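Local coordinates for protein dihydroorotase (Agrobacterium tumefaciens, PDB 2OGJ) that hydrolyses acetyl esters such as acetyl-(R)-mandelate in vitro, as a zinc-dependent TIM-barrel deacetylase of the amidohydrolase family, at residues Ile152-Leu161 with Leu193-Leu201. Numbering follows the deposited sequence.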
ATOM      1  N   ILE A 152       9.710  -1.599  -4.570  1.00 51.87           N
ATOM      2  CA  ILE A 152      10.475  -1.771  -5.805  1.00 51.27           C
ATOM      3  C   ILE A 152      10.377  -0.678  -6.839  1.00 50.95           C
ATOM      4  O   ILE A 152      11.116  -0.713  -7.810  1.00 49.02           O
ATOM      5  CB  ILE A 152      10.160  -3.103  -6.556  1.00 51.72           C
ATOM      6  CG1 ILE A 152       8.712  -3.507  -6.312  1.00 49.64           C
ATOM      7  CG2 ILE A 152      11.186  -4.168  -6.200  1.00 49.37           C
ATOM      8  CD1 ILE A 152       7.729  -2.595  -6.928  1.00 48.15           C
ATOM      9  N   LYS A 153       9.461   0.269  -6.682  1.00 52.49           N
ATOM     10  CA  LYS A 153       9.411   1.336  -7.669  1.00 55.45           C
ATOM     11  C   LYS A 153      10.620   2.248  -7.392  1.00 55.26           C
ATOM     12  O   LYS A 153      11.066   2.999  -8.261  1.00 55.68           O
ATOM     13  CB  LYS A 153       8.085   2.115  -7.598  1.00 57.50           C
ATOM     14  CG  LYS A 153       6.837   1.234  -7.773  1.00 60.87           C
ATOM     15  CD  LYS A 153       5.607   1.983  -8.353  1.00 63.57           C
ATOM     16  CE  LYS A 153       5.124   3.191  -7.519  1.00 65.98           C
ATOM     17  NZ  LYS A 153       4.601   2.817  -6.170  1.00 65.37           N
ATOM     18  N   ASP A 154      11.160   2.151  -6.181  1.00 54.72           N
ATOM     19  CA  ASP A 154      12.319   2.937  -5.785  1.00 54.14           C
ATOM     20  C   ASP A 154      13.613   2.361  -6.362  1.00 53.98           C
ATOM     21  O   ASP A 154      14.639   3.034  -6.361  1.00 54.12           O
ATOM     22  CB  ASP A 154      12.448   2.980  -4.262  1.00 55.65           C
ATOM     23  CG  ASP A 154      11.355   3.779  -3.601  1.00 57.76           C
ATOM     24  OD1 ASP A 154      11.294   5.004  -3.841  1.00 61.55           O
ATOM     25  OD2 ASP A 154      10.560   3.186  -2.837  1.00 60.12           O
ATOM     26  N   ILE A 155      13.573   1.121  -6.850  1.00 53.06           N
ATOM     27  CA  ILE A 155      14.772   0.480  -7.408  1.00 51.79           C
ATOM     28  C   ILE A 155      14.693   0.340  -8.928  1.00 52.21           C
ATOM     29  O   ILE A 155      13.784  -0.292  -9.436  1.00 54.01           O
ATOM     30  CB  ILE A 155      14.973  -0.927  -6.810  1.00 50.18           C
ATOM     31  CG1 ILE A 155      15.093  -0.828  -5.298  1.00 49.49           C
ATOM     32  CG2 ILE A 155      16.207  -1.584  -7.403  1.00 47.57           C
ATOM     33  CD1 ILE A 155      15.169  -2.171  -4.614  1.00 49.57           C
ATOM     34  N   ASP A 156      15.651   0.918  -9.649  1.00 53.26           N
ATOM     35  CA  ASP A 156      15.665   0.840 -11.105  1.00 53.24           C
ATOM     36  C   ASP A 156      16.979   0.228 -11.561  1.00 53.87           C
ATOM     37  O   ASP A 156      17.952   0.937 -11.823  1.00 54.91           O
ATOM     38  CB  ASP A 156      15.512   2.230 -11.702  1.00 53.40           C
ATOM     39  CG  ASP A 156      15.100   2.196 -13.163  1.00 53.65           C
ATOM     40  OD1 ASP A 156      15.739   1.448 -13.953  1.00 51.68           O
ATOM     41  OD2 ASP A 156      14.135   2.935 -13.507  1.00 52.39           O
ATOM     42  N   LEU A 157      16.984  -1.098 -11.660  1.00 54.82           N
ATOM     43  CA  LEU A 157      18.164  -1.869 -12.047  1.00 54.75           C
ATOM     44  C   LEU A 157      18.826  -1.406 -13.333  1.00 55.10           C
ATOM     45  O   LEU A 157      20.044  -1.237 -13.382  1.00 54.15           O
ATOM     46  CB  LEU A 157      17.788  -3.355 -12.150  1.00 54.08           C
ATOM     47  CG  LEU A 157      18.853  -4.411 -12.437  1.00 51.36           C
ATOM     48  CD1 LEU A 157      18.329  -5.755 -11.984  1.00 51.38           C
ATOM     49  CD2 LEU A 157      19.199  -4.425 -13.909  1.00 52.74           C
ATOM     50  N   ASP A 158      18.030  -1.197 -14.375  1.00 56.48           N
ATOM     51  CA  ASP A 158      18.575  -0.756 -15.655  1.00 56.87           C
ATOM     52  C   ASP A 158      19.251   0.611 -15.530  1.00 55.25           C
ATOM     53  O   ASP A 158      20.364   0.810 -16.026  1.00 55.09           O
ATOM     54  CB  ASP A 158      17.471  -0.727 -16.719  1.00 60.08           C
ATOM     55  CG  ASP A 158      17.175  -2.116 -17.310  1.00 63.13           C
ATOM     56  OD1 ASP A 158      15.986  -2.388 -17.605  1.00 63.68           O
ATOM     57  OD2 ASP A 158      18.123  -2.926 -17.499  1.00 62.53           O
ATOM     58  N   ARG A 159      18.597   1.552 -14.855  1.00 52.19           N
ATOM     59  CA  ARG A 159      19.202   2.861 -14.687  1.00 48.61           C
ATOM     60  C   ARG A 159      20.448   2.797 -13.785  1.00 45.93           C
ATOM     61  O   ARG A 159      21.399   3.559 -13.979  1.00 43.73           O
ATOM     62  CB  ARG A 159      18.165   3.844 -14.155  1.00 47.86           C
ATOM     63  CG  ARG A 159      17.195   4.315 -15.228  1.00 49.63           C
ATOM     64  CD  ARG A 159      16.335   5.468 -14.734  1.00 53.49           C
ATOM     65  NE  ARG A 159      15.482   6.051 -15.777  1.00 57.16           N
ATOM     66  CZ  ARG A 159      14.439   5.438 -16.344  1.00 59.22           C
ATOM     67  NH1 ARG A 159      14.100   4.200 -15.975  1.00 60.13           N
ATOM     68  NH2 ARG A 159      13.730   6.064 -17.282  1.00 57.27           N
ATOM     69  N   ILE A 160      20.455   1.882 -12.818  1.00 41.79           N
ATOM     70  CA  ILE A 160      21.622   1.733 -11.967  1.00 39.65           C
ATOM     71  C   ILE A 160      22.761   1.213 -12.847  1.00 38.78           C
ATOM     72  O   ILE A 160      23.895   1.681 -12.766  1.00 35.87           O
ATOM     73  CB  ILE A 160      21.377   0.742 -10.823  1.00 38.25           C
ATOM     74  CG1 ILE A 160      20.439   1.364  -9.787  1.00 36.96           C
ATOM     75  CG2 ILE A 160      22.694   0.354 -10.192  1.00 36.32           C
ATOM     76  CD1 ILE A 160      20.010   0.409  -8.657  1.00 37.04           C
ATOM     77  N   LEU A 161      22.461   0.246 -13.702  1.00 40.65           N
ATOM     78  CA  LEU A 161      23.500  -0.284 -14.582  1.00 43.35           C
ATOM     79  C   LEU A 161      23.980   0.811 -15.526  1.00 42.79           C
ATOM     80  O   LEU A 161      25.174   0.923 -15.798  1.00 42.47           O
ATOM     81  CB  LEU A 161      22.991  -1.481 -15.397  1.00 42.53           C
ATOM     82  CG  LEU A 161      22.659  -2.779 -14.657  1.00 43.17           C
ATOM     83  CD1 LEU A 161      22.481  -3.897 -15.664  1.00 41.99           C
ATOM     84  CD2 LEU A 161      23.767  -3.130 -13.694  1.00 43.78           C
ATOM     85  N   LEU A 193      18.226  -8.101  -3.358  1.00 44.05           N
ATOM     86  CA  LEU A 193      18.225  -7.423  -4.649  1.00 45.23           C
ATOM     87  C   LEU A 193      19.522  -6.655  -4.805  1.00 44.44           C
ATOM     88  O   LEU A 193      20.160  -6.669  -5.871  1.00 42.48           O
ATOM     89  CB  LEU A 193      17.049  -6.452  -4.724  1.00 48.76           C
ATOM     90  CG  LEU A 193      15.736  -7.009  -5.263  1.00 50.93           C
ATOM     91  CD1 LEU A 193      14.577  -6.137  -4.811  1.00 51.76           C
ATOM     92  CD2 LEU A 193      15.824  -7.062  -6.781  1.00 51.79           C
ATOM     93  N   GLY A 194      19.894  -5.967  -3.726  1.00 42.94           N
ATOM     94  CA  GLY A 194      21.121  -5.202  -3.730  1.00 43.08           C
ATOM     95  C   GLY A 194      22.282  -6.098  -4.101  1.00 42.58           C
ATOM     96  O   GLY A 194      23.073  -5.770  -4.989  1.00 43.23           O
ATOM     97  N   LYS A 195      22.379  -7.241  -3.429  1.00 41.94           N
ATOM     98  CA  LYS A 195      23.456  -8.186  -3.680  1.00 41.83           C
ATOM     99  C   LYS A 195      23.480  -8.663  -5.139  1.00 41.97           C
ATOM    100  O   LYS A 195      24.544  -8.845  -5.738  1.00 39.14           O
ATOM    101  CB  LYS A 195      23.322  -9.369  -2.720  1.00 41.37           C
ATOM    102  CG  LYS A 195      24.477 -10.342  -2.799  1.00 41.77           C
ATOM    103  CD  LYS A 195      25.778  -9.648  -2.456  1.00 42.69           C
ATOM    104  CE  LYS A 195      26.952 -10.550  -2.737  1.00 44.14           C
ATOM    105  NZ  LYS A 195      28.236  -9.893  -2.396  1.00 46.46           N
ATOM    106  N   LYS A 196      22.294  -8.851  -5.707  1.00 43.81           N
ATOM    107  CA  LYS A 196      22.171  -9.300  -7.088  1.00 45.04           C
ATOM    108  C   LYS A 196      22.809  -8.291  -8.046  1.00 44.83           C
ATOM    109  O   LYS A 196      23.664  -8.665  -8.874  1.00 42.98           O
ATOM    110  CB  LYS A 196      20.694  -9.497  -7.448  1.00 46.53           C
ATOM    111  CG  LYS A 196      20.448 -10.041  -8.848  1.00 48.67           C
ATOM    112  CD  LYS A 196      20.875 -11.493  -8.965  1.00 51.44           C
ATOM    113  CE  LYS A 196      20.615 -12.051 -10.358  1.00 50.71           C
ATOM    114  NZ  LYS A 196      20.996 -13.484 -10.374  1.00 49.40           N
ATOM    115  N   ILE A 197      22.400  -7.023  -7.923  1.00 44.55           N
ATOM    116  CA  ILE A 197      22.913  -5.937  -8.769  1.00 44.55           C
ATOM    117  C   ILE A 197      24.407  -5.722  -8.545  1.00 44.89           C
ATOM    118  O   ILE A 197      25.160  -5.555  -9.504  1.00 44.47           O
ATOM    119  CB  ILE A 197      22.142  -4.616  -8.517  1.00 44.33           C
ATOM    120  CG1 ILE A 197      20.668  -4.789  -8.940  1.00 43.68           C
ATOM    121  CG2 ILE A 197      22.786  -3.476  -9.293  1.00 44.39           C
ATOM    122  CD1 ILE A 197      19.688  -3.771  -8.341  1.00 39.59           C
ATOM    123  N   ALA A 198      24.833  -5.748  -7.282  1.00 46.39           N
ATOM    124  CA  ALA A 198      26.250  -5.595  -6.942  1.00 47.54           C
ATOM    125  C   ALA A 198      27.071  -6.695  -7.636  1.00 48.72           C
ATOM    126  O   ALA A 198      28.125  -6.425  -8.209  1.00 48.68           O
ATOM    127  CB  ALA A 198      26.434  -5.652  -5.416  1.00 46.25           C
ATOM    128  N   LYS A 199      26.571  -7.931  -7.587  1.00 51.23           N
ATOM    129  CA  LYS A 199      27.233  -9.061  -8.238  1.00 52.81           C
ATOM    130  C   LYS A 199      27.307  -8.831  -9.748  1.00 52.19           C
ATOM    131  O   LYS A 199      28.318  -9.131 -10.377  1.00 52.75           O
ATOM    132  CB  LYS A 199      26.489 -10.379  -7.950  1.00 55.14           C
ATOM    133  CG  LYS A 199      26.612 -10.866  -6.503  1.00 57.75           C
ATOM    134  CD  LYS A 199      26.682 -12.402  -6.393  1.00 58.59           C
ATOM    135  CE  LYS A 199      25.387 -13.091  -6.795  1.00 59.38           C
ATOM    136  NZ  LYS A 199      24.262 -12.761  -5.874  1.00 59.35           N
ATOM    137  N   ILE A 200      26.239  -8.287 -10.327  1.00 51.30           N
ATOM    138  CA  ILE A 200      26.214  -8.005 -11.764  1.00 50.48           C
ATOM    139  C   ILE A 200      27.242  -6.943 -12.121  1.00 50.06           C
ATOM    140  O   ILE A 200      27.958  -7.081 -13.112  1.00 49.28           O
ATOM    141  CB  ILE A 200      24.820  -7.498 -12.236  1.00 51.02           C
ATOM    142  CG1 ILE A 200      23.808  -8.641 -12.179  1.00 52.02           C
ATOM    143  CG2 ILE A 200      24.903  -6.936 -13.649  1.00 48.37           C
ATOM    144  CD1 ILE A 200      22.406  -8.204 -12.536  1.00 55.16           C
ATOM    145  N   LEU A 201      27.307  -5.885 -11.306  1.00 49.12           N
ATOM    146  CA  LEU A 201      28.240  -4.777 -11.530  1.00 48.85           C
ATOM    147  C   LEU A 201      29.649  -5.173 -11.165  1.00 47.42           C
ATOM    148  O   LEU A 201      30.611  -4.520 -11.571  1.00 44.52           O
ATOM    149  CB  LEU A 201      27.826  -3.541 -10.712  1.00 49.99           C
ATOM    150  CG  LEU A 201      26.525  -2.866 -11.165  1.00 50.59           C
ATOM    151  CD1 LEU A 201      26.110  -1.786 -10.195  1.00 47.85           C
ATOM    152  CD2 LEU A 201      26.727  -2.293 -12.563  1.00 52.15           C
TER
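Ile-152 and Ile-155 reach Leu-193 from one turn of chain, both at its CD1: CG2 of Ile-152 lies 4.2 Å from that methyl and CD1 of Ile-155 approaches it to 4.0 Å. The CG2 of Ile-155, anti to the backbone N (chi1 -58° for CG1), also comes within 4.2 Å of Ile-197 CD1. Asp-156 then turns its back on the contact to start helix 157-165. As N-cap it accepts Arg-159 N at OD1, from above the carboxylate plane, while OD2 forms a salt bridge with Arg-159 NH1 at 2.8 Å, on the syn side but tilted out of the carboxylate plane, a bent bond (133°). Beyond this cap the helix presents one apolar side. Leu-157 lays CG and CD1 against the CG1 branch of Ile-197, which bridges to Ile-160 through its other branch: CG2 of Ile-197 and CG2 of Ile-160 are 3.9 Å apart, the two side chains crossing at about a right angle. The same Ile-160 methyl also meets Leu-201 CD1, so it sits between residues one helical turn apart. Leu-161 closes the row, its CD2 approaching Ile-200 CG2 at 4.0 Å and also touching the end of Leu-201. No hydrogen bond links the segments; the join is purely aliphatic, with Ile-197 at its middle. Lys-196 pairs with Asp-217 and Asp-244 of a second subunit, placing this helix pair at a subunit interface, away from the zinc site. The short helical segments run the same way, their axes approaching to 11.1 Å at a crossing angle of -35°, consistent with neighbouring outer helices of a TIM barrel; strands 171-173 and 177-178 and the short helix 180-183 lie between them in sequence, and Leu-135, just past strand 128-132, touches both Ile-155 and Ile-160.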